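Local structure of lectin (Polyandrocarpa misakiensis, 1BYF) at residues A[65-70]-A[106-111]; A[40-45]-A[97-102]; A[5-10]-A[44-49]. The protein binds galactose through a calcium ion as a homodimeric C-type lectin and takes part in the defence of the tunicate against microorganisms. All blocks are in the same frame, centred on the assembly; numbering follows the deposited sequence.

In the fold
The three contacts step from the sugar-binding calcium ion to the dimer interface. Contact 1 holds the calcium ligands D107 and D108 on strand 105-109. Contact 2, centred about 14 Å from the centre of contact 1, packs helix 36-49 against the neighbouring strand 96-100; the two are joined by a probable hydrogen bond between D107 N and Q98 O, 2.9 Å. Contact 3 lies about 8 Å, centre to centre, from contact 2, shares A44 and F45 with it and carries the same helix to strand 3-8. Contacts 1 and 3 do not touch, their nearest atoms being about 9 Å apart. Contacts 2 and 3 both meet the second subunit.

Contact 1: residues A[65-70]-A[106-111]; sequences YNFLWN and LDDVGC. With CA (calcium ion), chain C.
The carbohydrate-binding calcium site of a C-type lectin domain draws its last ligands from strand 105-109, and three aromatic side chains of 65-70 reach D108 and L106 of that strand. Y65 and F67 meet D108, while W69 meets L106. The carboxylate of D108 serves the metal through OD1, 2.4 Å from the calcium ion, and its backbone O adds a second bond to the same ion. The side chain sits with CG between the backbone N and the carbonyl carbon (chi1 58°), a torsion that lets OD1 and the backbone O close on one calcium ion. D107 contributes OD1 at 2.2 Å from the calcium, and E86 and N89 complete the protein ligands.

On the side of D108 turned to 65-70, two aromatic rings make van der Waals contact. F67 brings CZ, the far tip of its ring, to 3.8 Å from D108 CB, and its ring plane stands 85° from the carboxylate. Y65 approaches the carboxylate oxygen that does not bind the calcium, with CE1 3.9 Å from D108 OD2 and the two planes 81° apart. The tyrosine hydroxyl is engaged elsewhere, hydrogen-bonded to the backbone O of N89, so Y65 touches one calcium ligand and bonds to the backbone of another. D108 OD1 also accepts a hydrogen bond from the backbone N of S88, giving this oxygen a second grip beside the metal.

Two residues earlier on the strand, at L106, the contact is apolar. The indole of W69 and the branch of L106 come from opposite directions, and W69 CH2 meets L106 CD1 at 4.0 Å. V55 touches both residues, and V97 touches F67 and L106. D107 and D108 stand where the WND motif of C-type lectins has Asn-Asp, and E86-P87-S88 probably takes the place of the usual EPN or QPD of the sugar site.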
loop_
_atom_site.group_PDB
_atom_site.type_symbol
_atom_site.label_atom_id
_atom_site.label_comp_id
_atom_site.label_asym_id
_atom_site.label_seq_id
_atom_site.Cartn_x
_atom_site.Cartn_y
_atom_site.Cartn_z
ATOM N N TYR A 65 -3.501 13.022 26.720
ATOM C CA TYR A 65 -2.545 12.255 25.932
ATOM C C TYR A 65 -2.679 10.768 26.242
ATOM O O TYR A 65 -1.695 10.034 26.302
ATOM C CB TYR A 65 -1.117 12.745 26.065
ATOM C CG TYR A 65 -0.828 14.125 25.523
ATOM C CD1 TYR A 65 -1.649 14.744 24.591
ATOM C CD2 TYR A 65 0.318 14.805 25.925
ATOM C CE1 TYR A 65 -1.363 16.003 24.100
ATOM C CE2 TYR A 65 0.615 16.064 25.437
ATOM C CZ TYR A 65 -0.229 16.658 24.527
ATOM O OH TYR A 65 0.062 17.914 24.038
ATOM N N ASN A 66 -3.922 10.328 26.391
ATOM C CA ASN A 66 -4.209 8.906 26.573
ATOM C C ASN A 66 -4.576 8.366 25.191
ATOM O O ASN A 66 -5.724 8.057 24.906
ATOM C CB ASN A 66 -5.336 8.689 27.580
ATOM C CG ASN A 66 -4.884 9.215 28.936
ATOM O OD1 ASN A 66 -3.902 8.703 29.463
ATOM N ND2 ASN A 66 -5.576 10.228 29.436
ATOM N N PHE A 67 -3.585 8.381 24.299
ATOM C CA PHE A 67 -3.837 7.944 22.924
ATOM C C PHE A 67 -4.124 6.458 22.824
ATOM O O PHE A 67 -3.384 5.651 23.384
ATOM C CB PHE A 67 -2.643 8.336 22.039
ATOM C CG PHE A 67 -2.660 9.828 21.785
ATOM C CD1 PHE A 67 -3.492 10.358 20.816
ATOM C CD2 PHE A 67 -1.872 10.681 22.538
ATOM C CE1 PHE A 67 -3.525 11.723 20.594
ATOM C CE2 PHE A 67 -1.898 12.044 22.313
ATOM C CZ PHE A 67 -2.726 12.566 21.339
ATOM N N LEU A 68 -5.166 6.101 22.074
ATOM C CA LEU A 68 -5.476 4.698 21.866
ATOM C C LEU A 68 -5.631 4.360 20.379
ATOM O O LEU A 68 -6.303 5.061 19.631
ATOM C CB LEU A 68 -6.762 4.279 22.563
ATOM C CG LEU A 68 -6.863 4.362 24.085
ATOM C CD1 LEU A 68 -8.274 3.962 24.501
ATOM C CD2 LEU A 68 -5.830 3.488 24.781
ATOM N N TRP A 69 -5.035 3.246 19.987
ATOM C CA TRP A 69 -5.195 2.709 18.634
ATOM C C TRP A 69 -6.643 2.227 18.574
ATOM O O TRP A 69 -7.183 1.932 19.656
ATOM C CB TRP A 69 -4.200 1.583 18.407
ATOM C CG TRP A 69 -2.759 1.963 18.275
ATOM C CD1 TRP A 69 -1.750 1.742 19.169
ATOM C CD2 TRP A 69 -2.156 2.643 17.165
ATOM N NE1 TRP A 69 -0.562 2.241 18.688
ATOM C CE2 TRP A 69 -0.790 2.800 17.451
ATOM C CE3 TRP A 69 -2.651 3.129 15.950
ATOM C CZ2 TRP A 69 0.096 3.426 16.571
ATOM C CZ3 TRP A 69 -1.776 3.751 15.077
ATOM C CH2 TRP A 69 -0.420 3.888 15.391
ATOM N N ASN A 70 -7.304 2.195 17.428
ATOM C CA ASN A 70 -8.695 1.797 17.351
ATOM C C ASN A 70 -8.969 0.382 17.873
ATOM O O ASN A 70 -10.144 0.060 18.044
ATOM C CB ASN A 70 -9.262 1.758 15.930
ATOM C CG ASN A 70 -8.839 2.870 15.013
ATOM O OD1 ASN A 70 -8.845 4.035 15.422
ATOM N ND2 ASN A 70 -8.485 2.485 13.789
ATOM N N LEU A 106 4.383 10.125 13.333
ATOM C CA LEU A 106 3.092 10.442 13.923
ATOM C C LEU A 106 3.011 11.828 14.549
ATOM O O LEU A 106 3.988 12.416 14.996
ATOM C CB LEU A 106 2.699 9.365 14.937
ATOM C CG LEU A 106 2.628 7.924 14.437
ATOM C CD1 LEU A 106 2.028 7.051 15.538
ATOM C CD2 LEU A 106 1.801 7.794 13.161
ATOM N N ASP A 107 1.786 12.342 14.557
ATOM C CA ASP A 107 1.530 13.679 15.096
ATOM C C ASP A 107 0.073 13.798 15.509
ATOM O O ASP A 107 -0.792 13.201 14.868
ATOM C CB ASP A 107 1.902 14.718 14.034
ATOM C CG ASP A 107 1.413 16.111 14.387
ATOM O OD1 ASP A 107 1.694 16.536 15.533
ATOM O OD2 ASP A 107 0.753 16.743 13.540
ATOM N N ASP A 108 -0.176 14.560 16.573
ATOM C CA ASP A 108 -1.536 14.794 17.037
ATOM C C ASP A 108 -2.085 16.067 16.388
ATOM O O ASP A 108 -1.408 17.086 16.301
ATOM C CB ASP A 108 -1.626 14.910 18.552
ATOM C CG ASP A 108 -0.766 16.002 19.160
ATOM O OD1 ASP A 108 0.298 16.365 18.627
ATOM O OD2 ASP A 108 -1.168 16.500 20.232
ATOM N N VAL A 109 -3.316 15.985 15.911
ATOM C CA VAL A 109 -3.990 17.094 15.262
ATOM C C VAL A 109 -5.463 17.108 15.664
ATOM O O VAL A 109 -5.935 16.138 16.258
ATOM C CB VAL A 109 -3.939 16.960 13.723
ATOM C CG1 VAL A 109 -2.533 17.186 13.198
ATOM C CG2 VAL A 109 -4.444 15.590 13.289
ATOM N N GLY A 110 -6.171 18.168 15.297
ATOM C CA GLY A 110 -7.623 18.216 15.525
ATOM C C GLY A 110 -8.201 17.163 14.566
ATOM O O GLY A 110 -7.461 16.703 13.683
ATOM N N CYS A 111 -9.471 16.798 14.668
ATOM C CA CYS A 111 -9.952 15.730 13.789
ATOM C C CYS A 111 -10.653 16.134 12.517
ATOM O O CYS A 111 -11.055 15.243 11.761
ATOM C CB CYS A 111 -10.812 14.805 14.679
ATOM S SG CYS A 111 -9.829 14.299 16.134
HETATM CA CA CA C . 0.815 17.978 17.003
#

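Contact 2: residues A[40-45]-A[97-102]; sequences KAILAF and VQIWSK. With ACT (acetate ion), chain F.
I99 meets L43 where strand 96-100 faces helix 36-49, and its side chain can be followed outward from the sheet. CB leaves the strand pointing at the helix. There the chain forks: CG2 lies anti to the backbone N, while CG1 lies anti to the carbonyl carbon (chi1 -73°) and carries the longer arm. CG2 comes to 4.1 Å from L43 CD2. At the end of the other arm, CD1 touches the same leucine methyl, L43 CD2, at 4.0 Å, so both branches of the isoleucine bear on one methyl group. I42, the residue before L43, brings CG2 to 4.5 Å from I99 CD1, a looser approach.

In the C-type lectin fold this is helix-on-sheet packing: the second long helix lies on the mixed sheet, and here apolar branches alone make the contact, with no hydrogen bond between the two segments. The leucine and isoleucine side chains cross at an oblique angle, and all three residues are buried. V55 and L106, from the strands flanking 96-100, also touch I99, whereas I42 turns to I5 and F7 of strand 3-8.

The neighbours of I99 along the strand serve different partners. Q98 NE2 donates to O of an acetate ion, probably from the crystallisation liquor, at 3.2 Å and an N-H...O angle of 158°; it also donates to the calcium ligand D107 at OD2. The indole of W100 is sandwiched near its rim, with the acetate CH3 3.7 Å above one face and K102 CB 3.5 Å above the opposite one. On the helix, A41 and A44 pack against F45 and V48, respectively, of the second subunit.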
loop_
_atom_site.group_PDB
_atom_site.type_symbol
_atom_site.label_atom_id
_atom_site.label_comp_id
_atom_site.label_asym_id
_atom_site.label_seq_id
_atom_site.Cartn_x
_atom_site.Cartn_y
_atom_site.Cartn_z
ATOM N N LYS A 40 7.449 -0.151 8.670
ATOM C CA LYS A 40 8.510 0.371 7.815
ATOM C C LYS A 40 8.069 0.337 6.356
ATOM O O LYS A 40 8.410 1.294 5.649
ATOM C CB LYS A 40 9.857 -0.309 8.014
ATOM C CG LYS A 40 10.386 -0.284 9.424
ATOM C CD LYS A 40 10.301 1.021 10.182
ATOM C CE LYS A 40 11.359 2.034 9.798
ATOM N NZ LYS A 40 10.789 3.261 9.178
ATOM N N ALA A 41 7.342 -0.697 5.937
ATOM C CA ALA A 41 6.879 -0.734 4.550
ATOM C C ALA A 41 5.882 0.407 4.321
ATOM O O ALA A 41 5.925 1.119 3.314
ATOM C CB ALA A 41 6.200 -2.052 4.214
ATOM N N ILE A 42 4.972 0.552 5.275
ATOM C CA ILE A 42 3.953 1.596 5.228
ATOM C C ILE A 42 4.628 2.961 5.169
ATOM O O ILE A 42 4.280 3.777 4.309
ATOM C CB ILE A 42 2.973 1.501 6.415
ATOM C CG1 ILE A 42 2.000 0.323 6.233
ATOM C CG2 ILE A 42 2.174 2.785 6.600
ATOM C CD1 ILE A 42 1.243 -0.064 7.488
ATOM N N LEU A 43 5.597 3.208 6.046
ATOM C CA LEU A 43 6.285 4.491 6.069
ATOM C C LEU A 43 7.160 4.692 4.841
ATOM O O LEU A 43 7.358 5.843 4.444
ATOM C CB LEU A 43 7.079 4.697 7.361
ATOM C CG LEU A 43 6.250 4.969 8.624
ATOM C CD1 LEU A 43 7.154 5.083 9.846
ATOM C CD2 LEU A 43 5.416 6.236 8.463
ATOM N N ALA A 44 7.646 3.622 4.216
ATOM C CA ALA A 44 8.443 3.777 3.001
ATOM C C ALA A 44 7.559 4.321 1.877
ATOM O O ALA A 44 7.984 5.139 1.063
ATOM C CB ALA A 44 9.091 2.471 2.582
ATOM N N PHE A 45 6.301 3.886 1.853
ATOM C CA PHE A 45 5.352 4.340 0.842
ATOM C C PHE A 45 5.002 5.812 1.069
ATOM O O PHE A 45 5.029 6.632 0.150
ATOM C CB PHE A 45 4.082 3.494 0.876
ATOM C CG PHE A 45 3.024 3.741 -0.157
ATOM C CD1 PHE A 45 2.141 4.808 -0.045
ATOM C CD2 PHE A 45 2.886 2.900 -1.243
ATOM C CE1 PHE A 45 1.156 5.023 -0.994
ATOM C CE2 PHE A 45 1.903 3.101 -2.197
ATOM C CZ PHE A 45 1.033 4.167 -2.073
ATOM N N VAL A 97 -4.693 11.152 15.313
ATOM C CA VAL A 97 -3.299 10.968 14.923
ATOM C C VAL A 97 -3.145 10.751 13.424
ATOM O O VAL A 97 -3.907 10.047 12.766
ATOM C CB VAL A 97 -2.647 9.807 15.699
ATOM C CG1 VAL A 97 -1.161 9.673 15.376
ATOM C CG2 VAL A 97 -2.827 10.005 17.202
ATOM N N GLN A 98 -2.119 11.401 12.888
ATOM C CA GLN A 98 -1.787 11.292 11.485
ATOM C C GLN A 98 -0.299 10.976 11.324
ATOM O O GLN A 98 0.499 11.111 12.248
ATOM C CB GLN A 98 -2.001 12.624 10.740
ATOM C CG GLN A 98 -1.124 13.728 11.345
ATOM C CD GLN A 98 -0.868 14.883 10.407
ATOM O OE1 GLN A 98 -1.238 14.851 9.231
ATOM N NE2 GLN A 98 -0.211 15.926 10.900
ATOM N N ILE A 99 0.022 10.615 10.090
ATOM C CA ILE A 99 1.411 10.486 9.673
ATOM C C ILE A 99 1.649 11.872 9.044
ATOM O O ILE A 99 1.050 12.161 8.018
ATOM C CB ILE A 99 1.680 9.374 8.657
ATOM C CG1 ILE A 99 1.598 7.997 9.310
ATOM C CG2 ILE A 99 3.060 9.580 8.036
ATOM C CD1 ILE A 99 1.500 6.840 8.343
ATOM N N TRP A 100 2.413 12.694 9.735
ATOM C CA TRP A 100 2.681 14.066 9.312
ATOM C C TRP A 100 3.795 14.153 8.281
ATOM O O TRP A 100 4.910 13.691 8.543
ATOM C CB TRP A 100 3.041 14.854 10.571
ATOM C CG TRP A 100 3.257 16.322 10.413
ATOM C CD1 TRP A 100 2.858 17.133 9.390
ATOM C CD2 TRP A 100 3.898 17.180 11.373
ATOM N NE1 TRP A 100 3.230 18.432 9.637
ATOM C CE2 TRP A 100 3.870 18.485 10.850
ATOM C CE3 TRP A 100 4.506 16.961 12.613
ATOM C CZ2 TRP A 100 4.423 19.574 11.522
ATOM C CZ3 TRP A 100 5.055 18.048 13.275
ATOM C CH2 TRP A 100 5.008 19.341 12.735
ATOM N N SER A 101 3.519 14.779 7.141
ATOM C CA SER A 101 4.487 14.856 6.058
ATOM C C SER A 101 5.791 15.536 6.432
ATOM O O SER A 101 6.827 15.243 5.822
ATOM C CB SER A 101 3.886 15.533 4.817
ATOM O OG SER A 101 3.573 16.887 5.088
ATOM N N LYS A 102 5.788 16.420 7.428
ATOM C CA LYS A 102 7.021 17.092 7.823
ATOM C C LYS A 102 8.122 16.118 8.216
ATOM O O LYS A 102 9.287 16.298 7.848
ATOM C CB LYS A 102 6.774 18.072 8.982
ATOM C CG LYS A 102 8.041 18.822 9.393
ATOM C CD LYS A 102 7.702 19.992 10.310
ATOM C CE LYS A 102 8.960 20.667 10.834
ATOM N NZ LYS A 102 8.634 21.905 11.593
HETATM C C ACT F . 0.107 19.566 9.637
HETATM O O ACT F . -0.373 18.530 9.125
HETATM O OXT ACT F . 0.309 20.590 8.935
HETATM C CH3 ACT F . -0.003 19.753 11.156
#

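Contact 3: residues A[5-10]-A[44-49]; sequences ILFSDE and AFTEVK
D9 OD1 is gripped by two basic side chains: K49 NZ donates to it at 2.9 Å, and R116 NE forms a second salt bridge to the same oxygen. The D9-K49 salt bridge lies where strand 3-8 of this C-type lectin domain packs against helix 36-49, just as the chain turns a corner at D9. K49 meets OD1 on its syn side, 23° out of the carboxylate plane, and the other oxygen accepts a weak bond from the same amine, with NZ 3.0 Å from D9 OD2. D9 OD2 is also taken by the backbone N of Y3 of the second subunit, so the carboxylate ties together a helix, a strand of its own chain and the partner chain. Two cationic neighbours would probably favour the charged form of D9. The lysine chain bends at its second torsion (chi2 -95°) before running extended to NZ, and it crosses the aspartate side chain at about a right angle.

Two residues before D9, the aromatic ring of F7 lies on that of F45 in a nearly face-to-face stack, with ring centroids 3.8 Å apart. The side chains slide past each other in opposite directions: the ring tip of F7 lies by F45 CB, while F7 CB lies by the far end of the F45 ring. F45 swings out with CG anti to the backbone N (chi1 -176°), which brings its ring across the face of F7. The strand itself pairs antiparallel with that of the second subunit, extending the sheet through the homodimer, and F7 packs on its counterpart there. Beside the stack, T46 OG1 binds L43 O and N104 ND2, and its methyl CG2 rests 4.1 Å from F7 CE2.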
loop_
_atom_site.group_PDB
_atom_site.type_symbol
_atom_site.label_atom_id
_atom_site.label_comp_id
_atom_site.label_asym_id
_atom_site.label_seq_id
_atom_site.Cartn_x
_atom_site.Cartn_y
_atom_site.Cartn_z
ATOM N N ILE A 5 -3.111 -4.009 3.133
ATOM C CA ILE A 5 -2.950 -2.577 3.393
ATOM C C ILE A 5 -3.440 -1.791 2.177
ATOM O O ILE A 5 -3.014 -2.044 1.055
ATOM C CB ILE A 5 -1.491 -2.211 3.690
ATOM C CG1 ILE A 5 -0.962 -3.002 4.889
ATOM C CG2 ILE A 5 -1.333 -0.712 3.910
ATOM C CD1 ILE A 5 -1.642 -2.712 6.212
ATOM N N LEU A 6 -4.354 -0.867 2.425
ATOM C CA LEU A 6 -4.912 -0.050 1.352
ATOM C C LEU A 6 -4.505 1.408 1.569
ATOM O O LEU A 6 -4.689 1.920 2.665
ATOM C CB LEU A 6 -6.432 -0.199 1.348
ATOM C CG LEU A 6 -7.238 0.788 0.499
ATOM C CD1 LEU A 6 -6.877 0.707 -0.972
ATOM C CD2 LEU A 6 -8.734 0.523 0.651
ATOM N N PHE A 7 -3.925 2.041 0.572
ATOM C CA PHE A 7 -3.538 3.444 0.636
ATOM C C PHE A 7 -4.456 4.199 -0.332
ATOM O O PHE A 7 -4.610 3.720 -1.464
ATOM C CB PHE A 7 -2.102 3.681 0.195
ATOM C CG PHE A 7 -1.021 3.061 1.025
ATOM C CD1 PHE A 7 -0.578 1.774 0.769
ATOM C CD2 PHE A 7 -0.423 3.780 2.049
ATOM C CE1 PHE A 7 0.430 1.212 1.530
ATOM C CE2 PHE A 7 0.587 3.226 2.812
ATOM C CZ PHE A 7 1.014 1.941 2.556
ATOM N N SER A 8 -5.012 5.321 0.072
ATOM C CA SER A 8 -5.876 6.073 -0.835
ATOM C C SER A 8 -5.486 7.545 -0.909
ATOM O O SER A 8 -5.245 8.195 0.108
ATOM C CB SER A 8 -7.352 5.925 -0.464
ATOM O OG SER A 8 -8.124 6.794 -1.289
ATOM N N ASP A 9 -5.415 8.054 -2.132
ATOM C CA ASP A 9 -5.090 9.450 -2.379
ATOM C C ASP A 9 -6.277 10.363 -2.077
ATOM O O ASP A 9 -6.135 11.581 -2.078
ATOM C CB ASP A 9 -4.650 9.672 -3.833
ATOM C CG ASP A 9 -3.199 9.237 -4.006
ATOM O OD1 ASP A 9 -2.395 9.573 -3.109
ATOM O OD2 ASP A 9 -2.900 8.588 -5.022
ATOM N N GLU A 10 -7.424 9.760 -1.829
ATOM C CA GLU A 10 -8.641 10.467 -1.472
ATOM C C GLU A 10 -8.516 11.058 -0.070
ATOM O O GLU A 10 -8.144 10.279 0.805
ATOM C CB GLU A 10 -9.757 9.418 -1.335
ATOM C CG GLU A 10 -10.704 9.297 -2.500
ATOM C CD GLU A 10 -12.099 9.755 -2.102
ATOM O OE1 GLU A 10 -12.848 8.924 -1.543
ATOM O OE2 GLU A 10 -12.415 10.937 -2.351
ATOM N N ALA A 44 7.646 3.622 4.216
ATOM C CA ALA A 44 8.443 3.777 3.001
ATOM C C ALA A 44 7.559 4.321 1.877
ATOM O O ALA A 44 7.984 5.139 1.063
ATOM C CB ALA A 44 9.091 2.471 2.582
ATOM N N PHE A 45 6.301 3.886 1.853
ATOM C CA PHE A 45 5.352 4.340 0.842
ATOM C C PHE A 45 5.002 5.812 1.069
ATOM O O PHE A 45 5.029 6.632 0.150
ATOM C CB PHE A 45 4.082 3.494 0.876
ATOM C CG PHE A 45 3.024 3.741 -0.157
ATOM C CD1 PHE A 45 2.141 4.808 -0.045
ATOM C CD2 PHE A 45 2.886 2.900 -1.243
ATOM C CE1 PHE A 45 1.156 5.023 -0.994
ATOM C CE2 PHE A 45 1.903 3.101 -2.197
ATOM C CZ PHE A 45 1.033 4.167 -2.073
ATOM N N THR A 46 4.617 6.143 2.305
ATOM C CA THR A 46 4.227 7.518 2.607
ATOM C C THR A 46 5.397 8.481 2.464
ATOM O O THR A 46 5.181 9.647 2.124
ATOM C CB THR A 46 3.569 7.657 3.990
ATOM O OG1 THR A 46 4.540 7.338 4.989
ATOM C CG2 THR A 46 2.382 6.706 4.095
ATOM N N GLU A 47 6.622 8.020 2.684
ATOM C CA GLU A 47 7.786 8.876 2.509
ATOM C C GLU A 47 7.852 9.371 1.062
ATOM O O GLU A 47 8.181 10.528 0.801
ATOM C CB GLU A 47 9.092 8.154 2.833
ATOM C CG GLU A 47 10.333 9.029 2.830
ATOM C CD GLU A 47 10.922 9.303 1.466
ATOM O OE1 GLU A 47 10.744 8.501 0.519
ATOM O OE2 GLU A 47 11.579 10.351 1.291
ATOM N N VAL A 48 7.618 8.455 0.118
ATOM C CA VAL A 48 7.684 8.823 -1.291
ATOM C C VAL A 48 6.576 9.832 -1.597
ATOM O O VAL A 48 6.789 10.846 -2.258
ATOM C CB VAL A 48 7.520 7.615 -2.233
ATOM C CG1 VAL A 48 7.412 8.052 -3.688
ATOM C CG2 VAL A 48 8.693 6.655 -2.075
ATOM N N LYS A 49 5.379 9.515 -1.117
ATOM C CA LYS A 49 4.227 10.371 -1.360
ATOM C C LYS A 49 4.406 11.753 -0.749
ATOM O O LYS A 49 3.933 12.729 -1.340
ATOM C CB LYS A 49 2.947 9.692 -0.863
ATOM C CG LYS A 49 2.396 8.703 -1.898
ATOM C CD LYS A 49 1.335 9.434 -2.722
ATOM C CE LYS A 49 1.020 8.693 -4.008
ATOM N NZ LYS A 49 -0.030 9.413 -4.785
#